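Local coordinates for amine oxidase domain-containing protein (Pyrococcus furiosus, PDB 3NRN), which binds adenosine monophosphate in a nucleotide pocket and is probably an oxidoreductase related to the flavin-containing amine oxidases, its substrate unknown, at residues G240-V245 with D262-S267; A155-L160 with H318-N323; P181-G186 with P300-K305; N80-G85 with I282-V287. One frame throughout, in Å; residues are numbered along the deposited sequence.

Contact 1 (G240-V245 with D262-S267); sequences GVRETV and DSIEPS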
loop_
_atom_site.group_PDB
_atom_site.type_symbol
_atom_site.label_atom_id
_atom_site.label_comp_id
_atom_site.label_asym_id
_atom_site.label_seq_id
_atom_site.Cartn_x
_atom_site.Cartn_y
_atom_site.Cartn_z
ATOM N N GLY A 240 11.930 4.911 4.475
ATOM C CA GLY A 240 12.532 4.101 3.422
ATOM C C GLY A 240 13.979 3.726 3.710
ATOM O O GLY A 240 14.725 4.507 4.309
ATOM N N VAL A 241 14.375 2.539 3.255
ATOM C CA VAL A 241 15.714 2.003 3.479
ATOM C C VAL A 241 16.876 2.901 3.081
ATOM O O VAL A 241 17.803 3.109 3.870
ATOM C CB VAL A 241 15.890 0.641 2.764
ATOM C CG1 VAL A 241 17.324 0.169 2.901
ATOM C CG2 VAL A 241 14.951 -0.384 3.372
ATOM N N ARG A 242 16.823 3.436 1.867
ATOM C CA ARG A 242 17.887 4.297 1.368
ATOM C C ARG A 242 18.104 5.551 2.204
ATOM O O ARG A 242 19.232 5.870 2.564
ATOM C CB ARG A 242 17.609 4.683 -0.086
ATOM C CG ARG A 242 18.675 5.575 -0.699
ATOM C CD ARG A 242 18.579 5.612 -2.218
ATOM N NE ARG A 242 18.669 4.277 -2.803
ATOM C CZ ARG A 242 18.818 4.034 -4.102
ATOM N NH1 ARG A 242 18.897 5.038 -4.964
ATOM N NH2 ARG A 242 18.889 2.785 -4.542
ATOM N N GLU A 243 17.030 6.267 2.515
ATOM C CA GLU A 243 17.161 7.482 3.316
ATOM C C GLU A 243 17.608 7.163 4.745
ATOM O O GLU A 243 18.414 7.883 5.330
ATOM C CB GLU A 243 15.830 8.235 3.344
ATOM C CG GLU A 243 15.909 9.615 3.979
ATOM C CD GLU A 243 16.911 10.528 3.289
ATOM O OE1 GLU A 243 16.960 10.529 2.039
ATOM O OE2 GLU A 243 17.641 11.250 3.999
ATOM N N THR A 244 17.088 6.075 5.305
ATOM C CA THR A 244 17.447 5.689 6.665
ATOM C C THR A 244 18.938 5.348 6.761
ATOM O O THR A 244 19.584 5.662 7.754
ATOM C CB THR A 244 16.593 4.505 7.138
ATOM O OG1 THR A 244 15.207 4.862 7.056
ATOM C CG2 THR A 244 16.916 4.152 8.571
ATOM N N VAL A 245 19.476 4.711 5.723
ATOM C CA VAL A 245 20.896 4.376 5.685
ATOM C C VAL A 245 21.681 5.697 5.703
ATOM O O VAL A 245 22.673 5.841 6.420
ATOM C CB VAL A 245 21.243 3.569 4.398
ATOM C CG1 VAL A 245 22.749 3.581 4.150
ATOM C CG2 VAL A 245 20.758 2.134 4.540
ATOM N N ASP A 262 21.812 0.559 -2.746
ATOM C CA ASP A 262 22.104 1.492 -3.823
ATOM C C ASP A 262 21.500 0.991 -5.133
ATOM O O ASP A 262 21.384 1.740 -6.099
ATOM C CB ASP A 262 23.618 1.671 -3.992
ATOM C CG ASP A 262 24.277 2.285 -2.767
ATOM O OD1 ASP A 262 23.628 3.108 -2.087
ATOM O OD2 ASP A 262 25.452 1.959 -2.495
ATOM N N SER A 263 21.111 -0.278 -5.152
ATOM C CA SER A 263 20.536 -0.888 -6.345
ATOM C C SER A 263 19.014 -0.836 -6.382
ATOM O O SER A 263 18.401 -1.318 -7.335
ATOM C CB SER A 263 20.987 -2.343 -6.447
ATOM O OG SER A 263 22.394 -2.422 -6.569
ATOM N N ILE A 264 18.405 -0.267 -5.347
ATOM C CA ILE A 264 16.953 -0.174 -5.288
ATOM C C ILE A 264 16.440 0.872 -6.267
ATOM O O ILE A 264 16.861 2.028 -6.233
ATOM C CB ILE A 264 16.462 0.205 -3.878
ATOM C CG1 ILE A 264 16.891 -0.863 -2.869
ATOM C CG2 ILE A 264 14.942 0.349 -3.879
ATOM C CD1 ILE A 264 16.493 -0.556 -1.438
ATOM N N GLU A 265 15.531 0.455 -7.139
ATOM C CA GLU A 265 14.940 1.347 -8.127
ATOM C C GLU A 265 13.429 1.284 -7.967
ATOM O O GLU A 265 12.799 0.297 -8.344
ATOM C CB GLU A 265 15.337 0.907 -9.534
ATOM C CG GLU A 265 16.832 0.937 -9.789
ATOM C CD GLU A 265 17.205 0.343 -11.135
ATOM O OE1 GLU A 265 16.854 -0.831 -11.383
ATOM O OE2 GLU A 265 17.848 1.045 -11.945
ATOM N N PRO A 266 12.830 2.336 -7.387
ATOM C CA PRO A 266 11.382 2.411 -7.165
ATOM C C PRO A 266 10.557 2.220 -8.436
ATOM O O PRO A 266 10.880 2.774 -9.484
ATOM C CB PRO A 266 11.198 3.801 -6.563
ATOM C CG PRO A 266 12.484 4.010 -5.819
ATOM C CD PRO A 266 13.503 3.518 -6.821
ATOM N N SER A 267 9.496 1.425 -8.329
ATOM C CA SER A 267 8.606 1.165 -9.455
ATOM C C SER A 267 7.542 2.254 -9.478
ATOM O O SER A 267 6.682 2.306 -8.596
ATOM C CB SER A 267 7.937 -0.207 -9.302
ATOM O OG SER A 267 8.895 -1.255 -9.328
#

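Contact 2 (A155-L160 with H318-N323); sequences ADSVSL and HMALKN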
loop_
_atom_site.group_PDB
_atom_site.type_symbol
_atom_site.label_atom_id
_atom_site.label_comp_id
_atom_site.label_asym_id
_atom_site.label_seq_id
_atom_site.Cartn_x
_atom_site.Cartn_y
_atom_site.Cartn_z
ATOM N N ALA A 155 -1.595 -4.433 -8.006
ATOM C CA ALA A 155 -1.105 -4.730 -6.666
ATOM C C ALA A 155 0.386 -4.516 -6.436
ATOM O O ALA A 155 0.788 -4.146 -5.329
ATOM C CB ALA A 155 -1.491 -6.170 -6.268
ATOM N N ASP A 156 1.209 -4.721 -7.464
ATOM C CA ASP A 156 2.654 -4.590 -7.289
ATOM C C ASP A 156 3.384 -3.656 -8.256
ATOM O O ASP A 156 4.606 -3.539 -8.192
ATOM C CB ASP A 156 3.304 -5.979 -7.358
ATOM C CG ASP A 156 2.560 -7.018 -6.522
ATOM O OD1 ASP A 156 2.320 -6.764 -5.321
ATOM O OD2 ASP A 156 2.215 -8.093 -7.066
ATOM N N SER A 157 2.647 -3.004 -9.149
ATOM C CA SER A 157 3.250 -2.093 -10.114
ATOM C C SER A 157 4.356 -2.708 -10.969
ATOM O O SER A 157 5.304 -2.021 -11.338
ATOM C CB SER A 157 3.800 -0.855 -9.401
ATOM O OG SER A 157 2.751 0.037 -9.077
ATOM N N VAL A 158 4.242 -3.995 -11.272
ATOM C CA VAL A 158 5.228 -4.677 -12.107
ATOM C C VAL A 158 4.499 -5.650 -13.021
ATOM O O VAL A 158 3.293 -5.864 -12.877
ATOM C CB VAL A 158 6.257 -5.482 -11.279
ATOM C CG1 VAL A 158 7.005 -4.558 -10.331
ATOM C CG2 VAL A 158 5.563 -6.590 -10.514
ATOM N N SER A 159 5.231 -6.219 -13.970
ATOM C CA SER A 159 4.658 -7.188 -14.890
ATOM C C SER A 159 4.722 -8.544 -14.212
ATOM O O SER A 159 5.539 -8.761 -13.313
ATOM C CB SER A 159 5.450 -7.227 -16.199
ATOM O OG SER A 159 5.293 -6.011 -16.911
ATOM N N LEU A 160 3.858 -9.454 -14.644
ATOM C CA LEU A 160 3.810 -10.789 -14.070
ATOM C C LEU A 160 5.193 -11.447 -14.079
ATOM O O LEU A 160 5.582 -12.114 -13.117
ATOM C CB LEU A 160 2.802 -11.640 -14.844
ATOM C CG LEU A 160 2.254 -12.874 -14.129
ATOM C CD1 LEU A 160 1.727 -12.494 -12.753
ATOM C CD2 LEU A 160 1.145 -13.480 -14.965
ATOM N N HIS A 318 -5.485 3.114 -11.690
ATOM C CA HIS A 318 -4.073 2.902 -11.402
ATOM C C HIS A 318 -3.370 2.354 -12.630
ATOM O O HIS A 318 -3.891 1.473 -13.307
ATOM C CB HIS A 318 -3.933 1.912 -10.238
ATOM C CG HIS A 318 -2.524 1.483 -9.964
ATOM N ND1 HIS A 318 -1.847 0.586 -10.762
ATOM C CD2 HIS A 318 -1.670 1.817 -8.968
ATOM C CE1 HIS A 318 -0.639 0.383 -10.268
ATOM N NE2 HIS A 318 -0.506 1.119 -9.179
HETATM N N MSE A 319 -2.184 2.883 -12.912
HETATM C CA MSE A 319 -1.398 2.436 -14.053
HETATM C C MSE A 319 0.043 2.245 -13.603
HETATM O O MSE A 319 0.666 3.179 -13.099
HETATM C CB MSE A 319 -1.434 3.479 -15.191
HETATM C CG MSE A 319 -0.587 3.108 -16.434
HETATM SE SE MSE A 319 -0.203 4.473 -17.619
HETATM C CE MSE A 319 1.286 5.046 -16.954
ATOM N N ALA A 320 0.560 1.033 -13.761
ATOM C CA ALA A 320 1.953 0.767 -13.425
ATOM C C ALA A 320 2.733 1.415 -14.577
ATOM O O ALA A 320 2.494 1.106 -15.746
ATOM C CB ALA A 320 2.204 -0.739 -13.383
ATOM N N LEU A 321 3.650 2.323 -14.263
ATOM C CA LEU A 321 4.392 2.997 -15.327
ATOM C C LEU A 321 5.423 2.114 -16.029
ATOM O O LEU A 321 5.551 2.149 -17.254
ATOM C CB LEU A 321 5.086 4.246 -14.780
ATOM C CG LEU A 321 5.873 5.074 -15.803
ATOM C CD1 LEU A 321 4.941 5.606 -16.880
ATOM C CD2 LEU A 321 6.569 6.218 -15.091
ATOM N N LYS A 322 6.149 1.316 -15.254
ATOM C CA LYS A 322 7.181 0.455 -15.810
ATOM C C LYS A 322 8.186 1.378 -16.496
ATOM O O LYS A 322 8.621 2.362 -15.892
ATOM C CB LYS A 322 6.550 -0.541 -16.792
ATOM C CG LYS A 322 5.438 -1.366 -16.132
ATOM C CD LYS A 322 4.852 -2.444 -17.039
ATOM C CE LYS A 322 3.824 -3.278 -16.278
ATOM N NZ LYS A 322 3.241 -4.389 -17.088
ATOM N N ASN A 323 8.554 1.089 -17.741
ATOM C CA ASN A 323 9.500 1.952 -18.449
ATOM C C ASN A 323 8.789 2.924 -19.379
ATOM O O ASN A 323 9.404 3.492 -20.273
ATOM C CB ASN A 323 10.505 1.120 -19.253
ATOM C CG ASN A 323 11.423 0.307 -18.369
ATOM O OD1 ASN A 323 11.951 0.816 -17.387
ATOM N ND2 ASN A 323 11.623 -0.959 -18.714
HETATM O O HOH W 1 6.071 0.558 -12.562
HETATM O O HOH W 2 1.598 -5.708 -14.965
#

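Contact 3 (P181-G186 with P300-K305); sequences PGLIRG and PSALDK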
loop_
_atom_site.group_PDB
_atom_site.type_symbol
_atom_site.label_atom_id
_atom_site.label_comp_id
_atom_site.label_asym_id
_atom_site.label_seq_id
_atom_site.Cartn_x
_atom_site.Cartn_y
_atom_site.Cartn_z
ATOM N N PRO A 181 -10.746 -6.373 -1.442
ATOM C CA PRO A 181 -10.577 -5.029 -0.889
ATOM C C PRO A 181 -11.806 -4.423 -0.237
ATOM O O PRO A 181 -12.897 -4.989 -0.267
ATOM C CB PRO A 181 -10.140 -4.224 -2.103
ATOM C CG PRO A 181 -11.021 -4.799 -3.163
ATOM C CD PRO A 181 -10.927 -6.305 -2.905
ATOM N N GLY A 182 -11.604 -3.244 0.341
ATOM C CA GLY A 182 -12.677 -2.529 0.996
ATOM C C GLY A 182 -12.389 -1.045 0.959
ATOM O O GLY A 182 -11.227 -0.632 1.000
ATOM N N LEU A 183 -13.450 -0.248 0.867
ATOM C CA LEU A 183 -13.345 1.204 0.829
ATOM C C LEU A 183 -13.394 1.770 2.245
ATOM O O LEU A 183 -13.946 1.149 3.153
ATOM C CB LEU A 183 -14.489 1.792 0.001
ATOM C CG LEU A 183 -14.536 1.451 -1.492
ATOM C CD1 LEU A 183 -15.739 2.143 -2.134
ATOM C CD2 LEU A 183 -13.255 1.908 -2.165
ATOM N N ILE A 184 -12.823 2.958 2.416
ATOM C CA ILE A 184 -12.763 3.619 3.709
ATOM C C ILE A 184 -13.634 4.875 3.756
ATOM O O ILE A 184 -13.403 5.821 3.007
ATOM C CB ILE A 184 -11.323 4.061 4.030
ATOM C CG1 ILE A 184 -10.337 2.936 3.704
ATOM C CG2 ILE A 184 -11.226 4.459 5.490
ATOM C CD1 ILE A 184 -8.902 3.364 3.786
ATOM N N ARG A 185 -14.622 4.901 4.639
ATOM C CA ARG A 185 -15.460 6.091 4.738
ATOM C C ARG A 185 -14.561 7.215 5.226
ATOM O O ARG A 185 -13.782 7.035 6.175
ATOM C CB ARG A 185 -16.617 5.874 5.720
ATOM C CG ARG A 185 -17.498 7.108 5.926
ATOM C CD ARG A 185 -18.794 6.743 6.647
ATOM N NE ARG A 185 -19.672 5.943 5.797
ATOM C CZ ARG A 185 -20.317 6.421 4.736
ATOM N NH1 ARG A 185 -20.189 7.700 4.399
ATOM N NH2 ARG A 185 -21.075 5.620 4.000
ATOM N N GLY A 186 -14.650 8.363 4.561
ATOM C CA GLY A 186 -13.825 9.496 4.935
ATOM C C GLY A 186 -12.487 9.491 4.220
ATOM O O GLY A 186 -11.691 10.413 4.377
ATOM N N PRO A 300 -14.225 5.049 -5.277
ATOM C CA PRO A 300 -14.256 5.364 -3.843
ATOM C C PRO A 300 -15.517 6.035 -3.302
ATOM O O PRO A 300 -15.905 5.788 -2.159
ATOM C CB PRO A 300 -12.994 6.211 -3.646
ATOM C CG PRO A 300 -12.814 6.870 -4.972
ATOM C CD PRO A 300 -13.121 5.760 -5.947
ATOM N N SER A 301 -16.162 6.867 -4.115
ATOM C CA SER A 301 -17.377 7.556 -3.686
ATOM C C SER A 301 -18.576 6.609 -3.627
ATOM O O SER A 301 -19.663 6.997 -3.203
ATOM C CB SER A 301 -17.691 8.713 -4.636
ATOM O OG SER A 301 -17.959 8.228 -5.939
ATOM N N ALA A 302 -18.375 5.370 -4.058
ATOM C CA ALA A 302 -19.442 4.379 -4.037
ATOM C C ALA A 302 -19.811 4.039 -2.597
ATOM O O ALA A 302 -20.829 3.396 -2.351
ATOM C CB ALA A 302 -19.008 3.121 -4.777
ATOM N N LEU A 303 -18.968 4.459 -1.653
ATOM C CA LEU A 303 -19.219 4.223 -0.230
ATOM C C LEU A 303 -19.467 5.564 0.444
ATOM O O LEU A 303 -20.497 5.773 1.083
ATOM C CB LEU A 303 -18.026 3.526 0.446
ATOM C CG LEU A 303 -18.082 3.455 1.986
ATOM C CD1 LEU A 303 -19.312 2.676 2.424
ATOM C CD2 LEU A 303 -16.826 2.797 2.540
ATOM N N ASP A 304 -18.510 6.472 0.303
ATOM C CA ASP A 304 -18.633 7.795 0.890
ATOM C C ASP A 304 -18.852 8.799 -0.237
ATOM O O ASP A 304 -17.917 9.145 -0.956
ATOM C CB ASP A 304 -17.364 8.146 1.662
ATOM C CG ASP A 304 -17.474 9.469 2.387
ATOM O OD1 ASP A 304 -18.403 10.249 2.075
ATOM O OD2 ASP A 304 -16.622 9.733 3.264
ATOM N N LYS A 305 -20.089 9.266 -0.383
ATOM C CA LYS A 305 -20.435 10.215 -1.435
ATOM C C LYS A 305 -19.795 11.587 -1.258
ATOM O O LYS A 305 -19.616 12.321 -2.232
ATOM C CB LYS A 305 -21.954 10.383 -1.528
ATOM C CG LYS A 305 -22.409 11.076 -2.807
ATOM C CD LYS A 305 -23.849 11.570 -2.721
ATOM C CE LYS A 305 -23.979 12.728 -1.739
ATOM N NZ LYS A 305 -25.354 13.302 -1.719
HETATM O O HOH W 3 -15.302 5.256 0.414
#

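Contact 4 (N80-G85 with I282-V287); sequences NSNPKG and IGNTIV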
loop_
_atom_site.group_PDB
_atom_site.type_symbol
_atom_site.label_atom_id
_atom_site.label_comp_id
_atom_site.label_asym_id
_atom_site.label_seq_id
_atom_site.Cartn_x
_atom_site.Cartn_y
_atom_site.Cartn_z
ATOM N N ASN A 80 -16.025 -4.023 2.786
ATOM C CA ASN A 80 -15.551 -4.868 1.698
ATOM C C ASN A 80 -16.345 -4.647 0.419
ATOM O O ASN A 80 -17.551 -4.412 0.459
ATOM C CB ASN A 80 -15.636 -6.351 2.075
ATOM C CG ASN A 80 -14.563 -6.769 3.059
ATOM O OD1 ASN A 80 -13.509 -6.132 3.159
ATOM N ND2 ASN A 80 -14.816 -7.860 3.781
ATOM N N SER A 81 -15.651 -4.736 -0.712
ATOM C CA SER A 81 -16.253 -4.568 -2.032
ATOM C C SER A 81 -17.304 -5.649 -2.301
ATOM O O SER A 81 -17.020 -6.829 -2.094
ATOM C CB SER A 81 -15.163 -4.660 -3.104
ATOM O OG SER A 81 -14.181 -3.657 -2.933
ATOM N N ASN A 82 -18.494 -5.241 -2.765
ATOM C CA ASN A 82 -19.594 -6.166 -3.085
ATOM C C ASN A 82 -18.940 -7.391 -3.712
ATOM O O ASN A 82 -18.555 -8.313 -2.991
ATOM C CB ASN A 82 -20.586 -5.522 -4.070
ATOM C CG ASN A 82 -21.260 -4.283 -3.511
ATOM O OD1 ASN A 82 -20.609 -3.281 -3.227
ATOM N ND2 ASN A 82 -22.581 -4.345 -3.360
ATOM N N PRO A 83 -18.853 -7.468 -5.058
ATOM C CA PRO A 83 -18.166 -8.695 -5.455
ATOM C C PRO A 83 -16.709 -8.316 -5.185
ATOM O O PRO A 83 -16.339 -7.149 -5.350
ATOM C CB PRO A 83 -18.483 -8.802 -6.944
ATOM C CG PRO A 83 -18.537 -7.409 -7.365
ATOM C CD PRO A 83 -19.303 -6.722 -6.244
ATOM N N LYS A 84 -15.899 -9.267 -4.736
ATOM C CA LYS A 84 -14.499 -8.987 -4.440
ATOM C C LYS A 84 -13.846 -8.214 -5.576
ATOM O O LYS A 84 -13.017 -7.331 -5.343
ATOM C CB LYS A 84 -13.742 -10.292 -4.176
ATOM C CG LYS A 84 -13.939 -10.840 -2.763
ATOM C CD LYS A 84 -13.527 -12.303 -2.671
ATOM C CE LYS A 84 -13.182 -12.682 -1.246
ATOM N NZ LYS A 84 -14.180 -12.166 -0.270
ATOM N N GLY A 85 -14.235 -8.538 -6.804
ATOM C CA GLY A 85 -13.679 -7.853 -7.953
ATOM C C GLY A 85 -14.380 -8.200 -9.251
ATOM O O GLY A 85 -15.132 -9.171 -9.319
ATOM N N ILE A 282 -19.898 1.793 -10.967
ATOM C CA ILE A 282 -19.450 0.444 -10.653
ATOM C C ILE A 282 -19.735 0.020 -9.216
ATOM O O ILE A 282 -19.770 -1.170 -8.907
ATOM C CB ILE A 282 -17.936 0.282 -10.958
ATOM C CG1 ILE A 282 -17.114 1.218 -10.075
ATOM C CG2 ILE A 282 -17.661 0.613 -12.428
ATOM C CD1 ILE A 282 -15.614 1.069 -10.266
ATOM N N GLY A 283 -19.951 0.994 -8.339
ATOM C CA GLY A 283 -20.229 0.677 -6.948
ATOM C C GLY A 283 -18.982 0.275 -6.178
ATOM O O GLY A 283 -17.864 0.449 -6.665
ATOM N N ASN A 284 -19.174 -0.269 -4.978
ATOM C CA ASN A 284 -18.057 -0.694 -4.136
ATOM C C ASN A 284 -17.412 -1.975 -4.649
ATOM O O ASN A 284 -17.762 -3.075 -4.216
ATOM C CB ASN A 284 -18.527 -0.908 -2.693
ATOM C CG ASN A 284 -17.384 -1.250 -1.753
ATOM O OD1 ASN A 284 -16.223 -1.297 -2.161
ATOM N ND2 ASN A 284 -17.709 -1.488 -0.486
ATOM N N THR A 285 -16.463 -1.821 -5.567
ATOM C CA THR A 285 -15.744 -2.953 -6.147
ATOM C C THR A 285 -14.555 -2.394 -6.925
ATOM O O THR A 285 -14.397 -1.178 -7.040
ATOM C CB THR A 285 -16.644 -3.746 -7.135
ATOM O OG1 THR A 285 -17.921 -3.981 -6.539
ATOM C CG2 THR A 285 -16.024 -5.094 -7.468
ATOM N N ILE A 286 -13.709 -3.277 -7.439
ATOM C CA ILE A 286 -12.577 -2.847 -8.247
ATOM C C ILE A 286 -12.734 -3.533 -9.595
ATOM O O ILE A 286 -13.282 -4.631 -9.676
ATOM C CB ILE A 286 -11.225 -3.263 -7.638
ATOM C CG1 ILE A 286 -11.215 -4.766 -7.365
ATOM C CG2 ILE A 286 -10.959 -2.468 -6.377
ATOM C CD1 ILE A 286 -9.905 -5.272 -6.798
ATOM N N VAL A 287 -12.264 -2.886 -10.652
ATOM C CA VAL A 287 -12.364 -3.469 -11.982
ATOM C C VAL A 287 -10.993 -3.626 -12.619
ATOM O O VAL A 287 -10.296 -2.642 -12.854
ATOM C CB VAL A 287 -13.235 -2.599 -12.921
ATOM C CG1 VAL A 287 -13.319 -3.252 -14.303
ATOM C CG2 VAL A 287 -14.622 -2.420 -12.327
#

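Contact 1 (G240-V245 with D262-S267)
Arg242 runs out toward Ile264 with CG anti to the backbone N (chi1 -180°), and a bend at chi3 (-57°) turns its guanidinium against the chain that leaves helix 255-262. On the other side, a chi1 of -61° sets the CG1 branch of Ile264 beside its own backbone N, and the CD1 at its end meets Val241 CB at 4.4 Å. Ile264 CB lies 3.6 Å from Arg242 NH2. The same NH2 is 2.7 Å from Ile264 O, but the angle is too poor for a hydrogen bond despite the short distance. Asp262 O lies 3.1 Å from Arg242 NH2, and both carbonyl oxygens approach the guanidinium obliquely. Arg242 NH2 hydrogen-bonds to Val261 O, in the last turn of helix 255-262. Apolar contact is slight, though the Val241 side chain also touches Tyr257 and Val261. Behind this surface, Gly240 is the N-cap of helix 241-248, and its carbonyl oxygen accepts from Thr244 N and from Thr244 OG1 (2.8 Å). Asp262 OD2 pairs with Arg250 in a salt bridge; Asp262 OD1 and Arg242 NE, oppositely charged, stay 5.1 Å apart. Chemically, then, a cation gathers backbone carbonyls where helix 255-262 ends, an electrostatic attraction that is likely to suit the partial negative charge of that end.

Contact 2 (A155-L160 with H318-N323)
The His318 imidazole meets Ser157 at its edge: Ser157 OG lies in the ring plane, 3.4 Å from His318 NE2, and Trp154 packs edge-to-face with the same ring. Two residues along, Ala320 CB presses on the backbone of Ser157, 3.7 Å from its CA, at the closest approach of the two main chains. Ser157 has positive phi (55°), the first residue to leave helical geometry after helix 142-156, and here the chain turns across the end of the strand. The polar grip comes next. Lys322, extended beyond CG with all its outer torsions near 180°, passes alongside Val158 and donates from NZ to Ser159 OG at 2.6 Å. Two waters complete the bridge. One accepts from Lys322 NZ (3.0 Å) and donates to Val158 O (2.7 Å); the other accepts from Lys322 N at 2.8 Å and lies within bonding distance of Ser157 O. Glu149 stands behind, in a weak hydrogen bond with Ser159 OG and a long, weak ion pair with Lys322. With an alanine at Ser159, Lys322 NZ would probably lose its direct acceptor on this loop and be left to the water and the weak Glu149 pair. The loop after helix 142-156 is thereby joined to the end of strand 312-320, whose other side carries selenomethionine Met319 against strand 269-277 and helix 326-340.

Contact 3 (P181-G186 with P300-K305)
Leu183, in the middle strand of a small three-stranded antiparallel sheet, packs against Leu303 in the loop between strands 296-298 and 312-320. The two side chains slide past each other in opposite directions, Leu303 CD2 reaching Leu183 CB at 3.6 Å, while Leu183 CD1 lies 4.3 Å from Ala302 CB. From the loop, Asp304 reaches the residues just beyond the strand, its CG trans to the backbone N (chi1 -176°), which carries the carboxylate to the turn at Gly186. Its OD2 accepts from Gly186 N through the anti lone pair, 2.7 Å long but bent, with an N-H...O angle of 135°. Arg185 crosses Asp304 at about a right angle, the guanidinium and carboxylate planes 40° apart, and their salt bridge is long, Arg185 NH1 to Asp304 OD1 measuring 3.9 Å. A second shell fixes these charges: Glu77 forms a salt bridge with Arg185 NE, and Ser306 bonds to Asp304 OD1. An asparagine at Asp304 would probably cost Arg185 this distant counter-charge, leaving Glu77 to pair with it, and, if its amide nitrogen faced Gly186 N, the acceptor there too. Backbone bonds pair Gly182 with Ile57 and Ile184 with His55 on the 56-57 side, and Leu183 with Val79 and Arg185 with Glu77 on the 78-80 side. Between the two segments sits one water, which donates to Pro300 O at 2.7 Å and makes only weak bonds to Ile184 O and Asp304 N.

Contact 4 (N80-G85 with I282-V287)
Asn82 N donates to Asn284 O at 2.7 Å, a weak bond, its N-H...O angle only 127°. Ser81 OG lies 3.2 Å from Asn284 OD1; that pairing is not settled, since Pro181 O also competes for the hydroxyl proton. A trans chi1 (-176°) swings the Asn284 amide along the Ser81 main chain, CG being 3.5 Å from Ser81 CA. Its ND2 is only 3.1 Å from Asn80 O but poorly angled for bonding, and donates instead to Val79 O. A 2.5 Å approach of Thr285 OG1 to Asn284 O is too short to be relied on.

Around this polar knot the packing is close. Thr285 meets Pro83 at about a right angle: OG1 sits 3.1 Å from Pro83 CD, and CG2 lies 3.4 Å from Pro83 CG, tighter than ordinary carbon contact. Farther on, Ile286 CG1 covers Lys84 O at 3.7 Å. Beyond the loops, Ile286 is backbone-bonded to Lys86, as strands 86-89 and 286-288 run parallel in the mixed sheet. Asn284 is the centre of an inverse gamma turn, and the two irregular lead-ins fit together just ahead of a pair of adjacent parallel strands.

Overall arrangement
From the N terminus, the chain enters contact 4 at 80-85, then contact 2 at 155-160 and contact 3 at 181-186. Contact 1 closes a short loop of its own, from 240-245 to 262-267, nested inside the loops of all three others; it joins helix 241-248 to the loop after helix 255-262. The chain then returns to 282-287, closing contact 4, to 300-305, closing contact 3, and to 318-323, closing contact 2, which ties the end of helix 142-156 to strand 312-320. Contact 3 thus nests within contact 2, while contact 4 crosses both. Contacts 3 and 4 touch, joining the three-stranded sheet to the mixed sheet that contact 2 also reaches. Contact 1 touches contact 2 through Ser267.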